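PDB 5LQ5: probable ABC transporter phosphite binding protein PhnD1 from Prochlorococcus marinus str. MIT 9301, which strongly binds inorganic phosphite, and only very weakly methylphosphonate and phosphate, probably as the periplasmic solute-binding component of an ABC transporter. Local coordinates for residues Lys21-Gln33 and Leu233-Phe247. Residues are numbered along the deposited sequence; the frame is centred on the assembly and turned at random.
Sequences KRFNLFSKELSKQ and LDIKQKSHKQILDMF
Arg22 lies flat on Phe247, guanidinium and ring planes 11° apart, in an off-centre cation-pi stack with CZ of Arg22 4.6 Å from the ring centroid. CD of Arg22 sits over the middle of the same ring face, a CH-pi contact 3.6 Å from CD to the centroid of the Phe247 ring. The bend at chi3 (81°) turns the guanidinium along the ring and presents NH1 of Arg22 edge-on to O of Met246 (3.0 Å), fixing its rotation.

Farther along the two segments a polar cluster forms around Glu29. OE2 of Glu29 accepts from NE2 of His240 (3.0 Å), which arrives from above the carboxylate plane. The anti lone pair of the same OE2 takes NE2 of Gln33 (2.9 Å). ND1 of His240 accepts from the backbone N of Asp234 (3.1 Å), so both ring nitrogens are engaged and the imidazole is oriented.

Between these polar groups, Ile243 packs CD1 against CB of Glu29 (3.5 Å), while its CG2 touches the edge of the Phe26 ring. Phe26 stacks on Trp208, and Trp62 meets Phe247 edge-to-face.

Segment 21-33 of helix 16-34 and helix 238-246 run roughly antiparallel, 144° between the axes; helix 16-34 packs on strands 5-10, 37-40 and 60-63 of a periplasmic-binding-protein fold, with helix 238-246 layered outside it and the Arg22 side chain about 9 Å from bound phosphite.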
# COMPACT_ATOMS: atom_id res chain seq x y z
N LYS A 21 -5.24 -0.18 14.79
CA LYS A 21 -4.35 -0.93 15.71
C LYS A 21 -2.87 -0.66 15.42
O LYS A 21 -2.10 -0.32 16.33
CB LYS A 21 -4.64 -2.43 15.66
CG LYS A 21 -4.10 -3.18 16.87
CD LYS A 21 -4.27 -4.68 16.73
CE LYS A 21 -3.49 -5.38 17.84
NZ LYS A 21 -3.53 -6.86 17.73
N ARG A 22 -2.50 -0.80 14.15
CA ARG A 22 -1.14 -0.58 13.66
C ARG A 22 -0.66 0.82 13.94
O ARG A 22 0.43 1.03 14.55
CB ARG A 22 -1.07 -0.83 12.14
CG ARG A 22 0.30 -0.70 11.56
CD ARG A 22 0.45 -1.59 10.38
NE ARG A 22 -0.11 -0.99 9.20
CZ ARG A 22 -0.13 -1.60 8.02
NH1 ARG A 22 0.33 -2.84 7.89
NH2 ARG A 22 -0.62 -0.96 6.97
N PHE A 23 -1.41 1.80 13.45
CA PHE A 23 -0.90 3.18 13.48
C PHE A 23 -1.01 3.86 14.83
O PHE A 23 -0.18 4.71 15.18
CB PHE A 23 -1.46 4.00 12.31
CG PHE A 23 -0.95 3.51 11.00
CD1 PHE A 23 0.39 3.68 10.65
CD2 PHE A 23 -1.78 2.79 10.15
CE1 PHE A 23 0.87 3.14 9.49
CE2 PHE A 23 -1.30 2.28 8.96
CZ PHE A 23 0.03 2.45 8.64
N ASN A 24 -1.94 3.42 15.64
CA ASN A 24 -1.98 3.90 17.03
C ASN A 24 -0.79 3.33 17.82
O ASN A 24 -0.15 4.08 18.62
CB ASN A 24 -3.30 3.54 17.72
CG ASN A 24 -4.49 4.36 17.23
OD1 ASN A 24 -4.37 5.52 16.81
ND2 ASN A 24 -5.68 3.77 17.33
N LEU A 25 -0.46 2.06 17.64
CA LEU A 25 0.70 1.47 18.37
C LEU A 25 2.03 2.12 17.95
O LEU A 25 2.88 2.48 18.76
CB LEU A 25 0.80 -0.03 18.15
CG LEU A 25 -0.19 -0.90 18.90
CD1 LEU A 25 -0.05 -2.34 18.43
CD2 LEU A 25 0.02 -0.81 20.42
N PHE A 26 2.16 2.33 16.64
CA PHE A 26 3.32 3.04 16.05
C PHE A 26 3.47 4.44 16.65
O PHE A 26 4.55 4.84 17.10
CB PHE A 26 3.11 3.13 14.53
CG PHE A 26 4.24 3.80 13.80
CD1 PHE A 26 5.41 3.12 13.48
CD2 PHE A 26 4.13 5.13 13.41
CE1 PHE A 26 6.45 3.75 12.79
CE2 PHE A 26 5.15 5.77 12.75
CZ PHE A 26 6.31 5.08 12.42
N SER A 27 2.37 5.17 16.66
CA SER A 27 2.34 6.55 17.16
C SER A 27 2.76 6.64 18.62
O SER A 27 3.50 7.52 19.02
CB SER A 27 0.97 7.20 16.95
OG SER A 27 0.73 7.34 15.54
N LYS A 28 2.30 5.69 19.42
CA LYS A 28 2.62 5.69 20.85
C LYS A 28 4.11 5.46 21.10
O LYS A 28 4.72 6.09 21.96
CB LYS A 28 1.75 4.69 21.63
CG LYS A 28 0.36 5.23 21.96
CD LYS A 28 -0.51 4.18 22.63
CE LYS A 28 -1.97 4.61 22.69
NZ LYS A 28 -2.33 5.31 23.95
N GLU A 29 4.71 4.58 20.31
CA GLU A 29 6.15 4.30 20.41
C GLU A 29 6.97 5.52 19.95
O GLU A 29 7.93 5.92 20.60
CB GLU A 29 6.55 3.05 19.61
CG GLU A 29 8.03 2.64 19.75
CD GLU A 29 8.46 2.38 21.19
OE1 GLU A 29 7.61 1.99 22.04
OE2 GLU A 29 9.67 2.58 21.49
N LEU A 30 6.61 6.11 18.82
CA LEU A 30 7.27 7.36 18.39
C LEU A 30 7.20 8.46 19.45
O LEU A 30 8.19 9.15 19.73
CB LEU A 30 6.66 7.89 17.08
CG LEU A 30 7.50 7.62 15.84
CD1 LEU A 30 7.74 6.13 15.64
CD2 LEU A 30 6.78 8.24 14.65
N SER A 31 6.04 8.59 20.06
CA SER A 31 5.84 9.62 21.07
C SER A 31 6.77 9.41 22.27
O SER A 31 7.32 10.36 22.81
CB SER A 31 4.40 9.66 21.55
OG SER A 31 4.26 10.59 22.60
N LYS A 32 6.92 8.16 22.69
CA LYS A 32 7.82 7.84 23.81
C LYS A 32 9.29 8.19 23.50
O LYS A 32 9.99 8.80 24.30
CB LYS A 32 7.72 6.37 24.19
CG LYS A 32 6.48 6.01 25.00
CD LYS A 32 6.49 4.55 25.39
CE LYS A 32 5.12 4.10 25.89
NZ LYS A 32 5.04 2.63 26.07
N GLN A 33 9.74 7.80 22.31
CA GLN A 33 11.14 8.00 21.90
C GLN A 33 11.50 9.41 21.49
O GLN A 33 12.63 9.87 21.74
CB GLN A 33 11.53 7.06 20.78
CG GLN A 33 11.51 5.59 21.17
CD GLN A 33 12.39 4.73 20.26
OE1 GLN A 33 13.53 5.10 19.92
NE2 GLN A 33 11.85 3.60 19.80
N LEU A 233 13.88 0.45 15.23
CA LEU A 233 12.88 -0.47 15.77
C LEU A 233 13.42 -1.91 15.70
O LEU A 233 13.93 -2.38 14.68
CB LEU A 233 11.53 -0.36 15.05
CG LEU A 233 10.69 0.89 15.33
CD1 LEU A 233 9.51 0.96 14.37
CD2 LEU A 233 10.20 0.95 16.77
N ASP A 234 13.30 -2.58 16.82
CA ASP A 234 14.10 -3.76 17.18
C ASP A 234 13.16 -4.92 17.55
O ASP A 234 12.47 -4.89 18.58
CB ASP A 234 15.03 -3.39 18.35
CG ASP A 234 15.80 -4.56 18.92
OD1 ASP A 234 15.97 -5.59 18.24
OD2 ASP A 234 16.25 -4.42 20.08
N ILE A 235 13.13 -5.91 16.67
CA ILE A 235 12.27 -7.12 16.81
C ILE A 235 12.43 -7.82 18.19
O ILE A 235 11.52 -8.49 18.68
CB ILE A 235 12.56 -8.13 15.65
CG1 ILE A 235 11.44 -9.17 15.53
CG2 ILE A 235 13.92 -8.80 15.80
CD1 ILE A 235 10.20 -8.64 14.84
N LYS A 236 13.59 -7.65 18.81
CA LYS A 236 13.88 -8.27 20.12
C LYS A 236 13.22 -7.61 21.33
O LYS A 236 13.23 -8.16 22.43
CB LYS A 236 15.39 -8.36 20.31
CG LYS A 236 15.96 -9.44 19.39
CD LYS A 236 17.32 -9.10 18.82
CE LYS A 236 17.32 -9.13 17.30
NZ LYS A 236 18.68 -8.86 16.77
N GLN A 237 12.66 -6.45 21.12
CA GLN A 237 11.95 -5.70 22.14
C GLN A 237 10.47 -5.95 21.95
O GLN A 237 9.96 -5.81 20.84
CB GLN A 237 12.25 -4.24 21.93
CG GLN A 237 12.21 -3.35 23.12
CD GLN A 237 13.32 -2.33 23.00
OE1 GLN A 237 14.39 -2.61 22.46
NE2 GLN A 237 13.07 -1.13 23.48
N LYS A 238 9.77 -6.27 23.03
CA LYS A 238 8.38 -6.72 22.91
C LYS A 238 7.48 -5.66 22.26
O LYS A 238 6.73 -5.98 21.33
CB LYS A 238 7.82 -7.18 24.26
CG LYS A 238 6.66 -8.16 24.09
CD LYS A 238 6.76 -9.37 25.02
CE LYS A 238 6.04 -10.59 24.48
NZ LYS A 238 4.62 -10.72 24.91
N SER A 239 7.59 -4.43 22.70
CA SER A 239 6.74 -3.37 22.15
C SER A 239 7.08 -3.07 20.69
O SER A 239 6.19 -2.74 19.92
CB SER A 239 6.82 -2.11 22.99
OG SER A 239 8.16 -1.67 23.07
N HIS A 240 8.34 -3.20 20.31
CA HIS A 240 8.73 -2.97 18.91
C HIS A 240 8.24 -4.10 18.04
O HIS A 240 7.76 -3.87 16.95
CB HIS A 240 10.21 -2.85 18.75
CG HIS A 240 10.77 -1.66 19.44
ND1 HIS A 240 12.05 -1.21 19.26
CD2 HIS A 240 10.17 -0.76 20.26
CE1 HIS A 240 12.24 -0.11 19.96
NE2 HIS A 240 11.12 0.17 20.59
N LYS A 241 8.33 -5.30 18.59
CA LYS A 241 7.87 -6.52 17.89
C LYS A 241 6.39 -6.44 17.51
O LYS A 241 6.00 -6.79 16.39
CB LYS A 241 8.12 -7.75 18.77
CG LYS A 241 8.03 -9.08 18.03
CD LYS A 241 8.13 -10.25 19.00
CE LYS A 241 8.32 -11.57 18.25
NZ LYS A 241 7.22 -11.85 17.29
N GLN A 242 5.59 -5.95 18.45
CA GLN A 242 4.13 -5.82 18.27
C GLN A 242 3.85 -4.93 17.08
O GLN A 242 2.94 -5.21 16.30
CB GLN A 242 3.46 -5.18 19.47
CG GLN A 242 3.25 -6.07 20.68
CD GLN A 242 2.57 -5.32 21.81
OE1 GLN A 242 2.11 -4.18 21.63
NE2 GLN A 242 2.51 -5.94 22.98
N ILE A 243 4.62 -3.85 16.98
CA ILE A 243 4.47 -2.90 15.84
C ILE A 243 4.94 -3.57 14.56
O ILE A 243 4.23 -3.59 13.54
CB ILE A 243 5.25 -1.58 16.09
CG1 ILE A 243 4.58 -0.77 17.20
CG2 ILE A 243 5.31 -0.72 14.84
CD1 ILE A 243 5.53 0.18 17.93
N LEU A 244 6.17 -4.07 14.59
CA LEU A 244 6.81 -4.69 13.41
C LEU A 244 6.00 -5.86 12.83
O LEU A 244 5.84 -5.99 11.61
CB LEU A 244 8.26 -5.12 13.70
CG LEU A 244 9.27 -3.96 13.85
CD1 LEU A 244 10.48 -4.37 14.64
CD2 LEU A 244 9.69 -3.39 12.50
N ASP A 245 5.44 -6.67 13.72
CA ASP A 245 4.58 -7.80 13.29
C ASP A 245 3.32 -7.30 12.53
O ASP A 245 2.85 -7.93 11.58
CB ASP A 245 4.13 -8.65 14.48
CG ASP A 245 5.24 -9.53 15.06
OD1 ASP A 245 6.33 -9.68 14.44
OD2 ASP A 245 4.98 -10.10 16.15
N MET A 246 2.80 -6.14 12.93
CA MET A 246 1.65 -5.51 12.24
C MET A 246 2.00 -5.03 10.84
O MET A 246 1.09 -4.84 10.03
CB MET A 246 1.09 -4.32 13.01
CG MET A 246 0.44 -4.64 14.34
SD MET A 246 -1.15 -5.45 14.25
CE MET A 246 -2.17 -4.53 13.09
N PHE A 247 3.30 -4.80 10.60
CA PHE A 247 3.83 -4.43 9.26
C PHE A 247 4.41 -5.63 8.50
O PHE A 247 4.96 -5.48 7.41
CB PHE A 247 4.93 -3.36 9.38
CG PHE A 247 4.43 -1.99 9.69
CD1 PHE A 247 4.08 -1.12 8.64
CD2 PHE A 247 4.27 -1.56 10.97
CE1 PHE A 247 3.62 0.16 8.91
CE2 PHE A 247 3.80 -0.29 11.26
CZ PHE A 247 3.46 0.58 10.22